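Local coordinates for CEL44C (Paenibacillus polymyxa, PDB 2YIH), which hydrolyses xyloglucan, and probably other beta-1,4-glucans, inside the chain, this piece being the family 44 glycoside hydrolase part of a longer protein, at residues A[263-266]-A[267-270]; A[78-81]-A[82-86]. The protein carries 8 engineered substitutions. All coordinates share one frame; numbering follows the deposited sequence.

How the contacts relate
Coming from the N terminus, the chain reaches contact 2 first, in the excursion between barrel strands 42-45 and 105-110. There residues 78-81 lead out of helix 73-77 and cap the short helix 82-85, just ahead of helix 90-102. The path then runs through three more barrel strands before contact 1, which lies within helix 258-273, between strands 227-233 and 280-285. Each contact closes no more than a turn or so of chain, and the two stand in series, neither nested nor crossing. The centres of contact 1 and contact 2 are about 40 Å apart. Contact 2 belongs to the surface decoration of the barrel, contact 1 to its ring of outer helices.

Contact 1 (A[263-266]-A[267-270]); sequences LDQM and RLSS
Arg267 meets Asp264 through water 1, which lies in the plane of the guanidinium group, at its edge, and accepts from NH1 at 3.0 Å. The same water donates to Asp264 OD1 over 2.7 Å, so the opposite charges are joined through it one helical turn apart. Asp264 OD2 has a further partner in Tyr255 OH. At the other flat group, the Gln265 amide, Leu268 CD1 comes within 3.5 Å of Gln265 OE1 in the conformer modelled here, a contact to be taken with caution because Leu268 also adopts a second position. All this belongs to helix 258-273, one of the outer helices of the (beta/alpha)8 barrel. Its flanks carry Met266 against Ser212 and Val213 of helix 205-222, and Leu263 against Val345 and Tyr348 of helix 337-348.

The backbone is regular alpha helix, with Arg267 N bonded to Leu263 O and Leu268 N to Asp264 O. The two serines add to this pattern. Each turns its hydroxyl back to the carbonyl four residues earlier, which thereby accepts twice, from N and OG on opposite faces of its plane. In Ser269 the hydroxyl is anti to its own carbonyl carbon (chi1 -62°), and this brings OG within 3.0 Å of Gln265 O. An alanine here lacks the hydroxyl, and Gln265 O would probably be left with the backbone amide as its one donor within the helix turn. Ser270 is buried, and its hydroxyl is well used: besides its bond within the helix it is hydrogen-bonded to Leu277 N and Tyr349 OH, tying the helix to the loops beside it. Ser270 OG donates to Met266 O at 2.8 Å, tilted 34° from the carbonyl plane.

Contact 2 (A[78-81]-A[82-86]); sequences GGLT and QAECE
Thr81 and Glu84 satisfy each other twice. Glu84 N, at the open start of helix 82-85, gives its hydrogen to Thr81 OG1 over 2.8 Å. In return Thr81 N donates to Glu84 OE1 at 3.0 Å, a nearly straight bond (165°) that reaches the oxygen from above the carboxylate plane. With chi1 at 66°, OG1 is set between the backbone N and the carbonyl carbon of Thr81, turned to the helix end. The Thr81 CG2 methyl sits over the face of the Glu84 carboxylate, 3.7 Å from OE1, on the side from which Thr81 N also approaches. Leu80, in one of its two conformers, flanks the same oxygen with CD2 and also packs on Val91 and Ser94 of helix 90-102.

The Thr81 carbonyl is used as well: Cys85 N meets its O at 2.9 Å, nearly along the C=O axis. One residue further on, Glu86 N donates to Ala83 O at 3.1 Å, while Cys85 O accepts from Asn58 ND2. The sulfur of Cys85 is joined to Cys75, linking this short helix to helix 73-77, whose C-terminal end closes in a Schellman motif at Gly79. What starts the next helix, with Thr81 as N-cap, is a classic capping box.

Contact 1 (A[263-266]-A[267-270])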
loop_
_atom_site.group_PDB
_atom_site.type_symbol
_atom_site.label_atom_id
_atom_site.label_comp_id
_atom_site.label_asym_id
_atom_site.label_seq_id
_atom_site.Cartn_x
_atom_site.Cartn_y
_atom_site.Cartn_z
ATOM N N LEU A 263 10.549 -16.111 -1.132
ATOM C CA LEU A 263 11.631 -15.335 -1.733
ATOM C C LEU A 263 12.677 -16.246 -2.357
ATOM O O LEU A 263 13.063 -16.068 -3.518
ATOM C CB LEU A 263 12.264 -14.398 -0.704
ATOM C CG LEU A 263 11.410 -13.193 -0.325
ATOM C CD1 LEU A 263 11.805 -12.673 1.043
ATOM C CD2 LEU A 263 11.526 -12.102 -1.384
ATOM N N ASP A 264 13.075 -17.280 -1.615
ATOM C CA ASP A 264 14.104 -18.191 -2.103
ATOM C C ASP A 264 13.592 -18.993 -3.293
ATOM O O ASP A 264 14.305 -19.194 -4.282
ATOM C CB ASP A 264 14.541 -19.121 -0.950
ATOM C CG ASP A 264 15.792 -19.922 -1.276
ATOM O OD1 ASP A 264 16.679 -19.406 -1.964
ATOM O OD2 ASP A 264 15.908 -21.056 -0.754
ATOM N N GLN A 265 12.337 -19.450 -3.222
ATOM C CA GLN A 265 11.783 -20.264 -4.317
ATOM C C GLN A 265 11.557 -19.436 -5.573
ATOM O O GLN A 265 11.796 -19.928 -6.681
ATOM C CB GLN A 265 10.469 -20.965 -3.893
ATOM C CG GLN A 265 10.680 -22.054 -2.801
ATOM C CD GLN A 265 11.621 -23.177 -3.246
ATOM O OE1 GLN A 265 12.622 -23.495 -2.570
ATOM N NE2 GLN A 265 11.376 -23.688 -4.430
ATOM N N MET A 266 11.157 -18.174 -5.416
ATOM C CA MET A 266 11.012 -17.284 -6.579
ATOM C C MET A 266 12.385 -16.952 -7.187
ATOM O O MET A 266 12.532 -16.915 -8.416
ATOM C CB MET A 266 10.196 -16.015 -6.247
ATOM C CG MET A 266 8.711 -16.315 -5.889
ATOM S SD MET A 266 7.837 -17.113 -7.256
ATOM C CE MET A 266 7.597 -15.711 -8.375
ATOM N N ARG A 267 13.378 -16.801 -6.325
ATOM C CA ARG A 267 14.765 -16.596 -6.788
ATOM C C ARG A 267 15.261 -17.799 -7.583
ATOM O O ARG A 267 15.769 -17.651 -8.701
ATOM C CB ARG A 267 15.676 -16.293 -5.611
ATOM C CG ARG A 267 17.028 -15.830 -6.078
ATOM C CD ARG A 267 18.053 -16.323 -5.202
ATOM N NE ARG A 267 19.358 -15.824 -5.647
ATOM C CZ ARG A 267 20.340 -15.560 -4.806
ATOM N NH1 ARG A 267 20.149 -15.760 -3.524
ATOM N NH2 ARG A 267 21.505 -15.076 -5.246
ATOM N N LEU A 268 15.038 -19.001 -7.039
ATOM C CA LEU A 268 15.392 -20.258 -7.727
ATOM C C LEU A 268 14.674 -20.423 -9.059
ATOM O O LEU A 268 15.290 -20.746 -10.088
ATOM C CB LEU A 268 15.072 -21.469 -6.841
ATOM C CG LEU A 268 15.962 -21.792 -5.657
ATOM C CD1 LEU A 268 15.255 -22.712 -4.661
ATOM C CD2 LEU A 268 17.222 -22.467 -6.178
ATOM N N SER A 269 13.347 -20.206 -9.069
ATOM C CA SER A 269 12.607 -20.322 -10.300
ATOM C C SER A 269 13.059 -19.306 -11.356
ATOM O O SER A 269 13.098 -19.612 -12.553
ATOM C CB SER A 269 11.104 -20.182 -10.024
ATOM O OG SER A 269 10.660 -21.245 -9.167
ATOM N N SER A 270 13.449 -18.113 -10.900
ATOM C CA SER A 270 13.931 -17.072 -11.798
ATOM C C SER A 270 15.262 -17.480 -12.432
ATOM O O SER A 270 15.472 -17.258 -13.632
ATOM C CB SER A 270 14.068 -15.741 -11.041
ATOM O OG SER A 270 12.788 -15.274 -10.626
HETATM O O HOH W 1 17.961 -17.054 -1.982
#

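Contact 2 (A[78-81]-A[82-86])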
loop_
_atom_site.group_PDB
_atom_site.type_symbol
_atom_site.label_atom_id
_atom_site.label_comp_id
_atom_site.label_asym_id
_atom_site.label_seq_id
_atom_site.Cartn_x
_atom_site.Cartn_y
_atom_site.Cartn_z
ATOM N N GLY A 78 -15.930 1.943 -10.774
ATOM C CA GLY A 78 -15.097 2.731 -11.660
ATOM C C GLY A 78 -15.846 3.844 -12.367
ATOM O O GLY A 78 -15.248 4.590 -13.143
ATOM N N GLY A 79 -17.164 3.910 -12.154
ATOM C CA GLY A 79 -18.021 4.944 -12.785
ATOM C C GLY A 79 -18.360 4.708 -14.234
ATOM O O GLY A 79 -18.669 5.647 -14.972
ATOM N N LEU A 80 -18.320 3.449 -14.670
ATOM C CA LEU A 80 -18.591 3.126 -16.060
ATOM C C LEU A 80 -20.099 3.106 -16.295
ATOM O O LEU A 80 -20.859 2.654 -15.448
ATOM C CB LEU A 80 -18.016 1.753 -16.400
ATOM C CG LEU A 80 -16.497 1.606 -16.358
ATOM C CD1 LEU A 80 -16.089 0.268 -16.980
ATOM C CD2 LEU A 80 -15.840 2.761 -17.097
ATOM N N THR A 81 -20.512 3.534 -17.474
ATOM C CA THR A 81 -21.882 3.318 -17.924
ATOM C C THR A 81 -22.146 1.850 -18.193
ATOM O O THR A 81 -21.217 1.054 -18.389
ATOM C CB THR A 81 -22.140 4.073 -19.238
ATOM O OG1 THR A 81 -21.339 3.511 -20.289
ATOM C CG2 THR A 81 -21.848 5.573 -19.068
ATOM N N GLN A 82 -23.428 1.497 -18.286
ATOM C CA GLN A 82 -23.809 0.156 -18.737
ATOM C C GLN A 82 -23.170 -0.210 -20.072
ATOM O O GLN A 82 -22.714 -1.335 -20.270
ATOM C CB GLN A 82 -25.349 0.023 -18.786
ATOM C CG GLN A 82 -25.991 0.183 -17.387
ATOM C CD GLN A 82 -27.527 0.264 -17.430
ATOM O OE1 GLN A 82 -28.216 -0.733 -17.196
ATOM N NE2 GLN A 82 -28.054 1.437 -17.756
ATOM N N ALA A 83 -23.112 0.742 -21.006
ATOM C CA ALA A 83 -22.488 0.469 -22.286
ATOM C C ALA A 83 -20.969 0.279 -22.169
ATOM O O ALA A 83 -20.405 -0.618 -22.796
ATOM C CB ALA A 83 -22.828 1.585 -23.320
ATOM N N GLU A 84 -20.316 1.100 -21.356
ATOM C CA GLU A 84 -18.875 0.968 -21.168
ATOM C C GLU A 84 -18.505 -0.369 -20.526
ATOM O O GLU A 84 -17.483 -0.967 -20.884
ATOM C CB GLU A 84 -18.322 2.108 -20.340
ATOM C CG GLU A 84 -18.050 3.355 -21.180
ATOM C CD GLU A 84 -18.034 4.619 -20.365
ATOM O OE1 GLU A 84 -18.281 4.577 -19.131
ATOM O OE2 GLU A 84 -17.761 5.685 -20.982
ATOM N N CYS A 85 -19.371 -0.831 -19.618
ATOM C CA CYS A 85 -19.176 -2.111 -18.899
ATOM C C CYS A 85 -19.185 -3.314 -19.859
ATOM O O CYS A 85 -18.551 -4.340 -19.599
ATOM C CB CYS A 85 -20.238 -2.266 -17.781
ATOM S SG CYS A 85 -19.922 -3.603 -16.601
ATOM N N GLU A 86 -19.821 -3.150 -21.021
ATOM C CA GLU A 86 -19.774 -4.211 -22.029
ATOM C C GLU A 86 -18.481 -4.306 -22.830
ATOM O O GLU A 86 -18.279 -5.306 -23.548
ATOM C CB GLU A 86 -20.986 -4.110 -22.993
ATOM C CG GLU A 86 -22.301 -4.454 -22.311
ATOM C CD GLU A 86 -23.545 -3.948 -23.056
ATOM O OE1 GLU A 86 -23.410 -3.264 -24.091
ATOM O OE2 GLU A 86 -24.666 -4.251 -22.587
#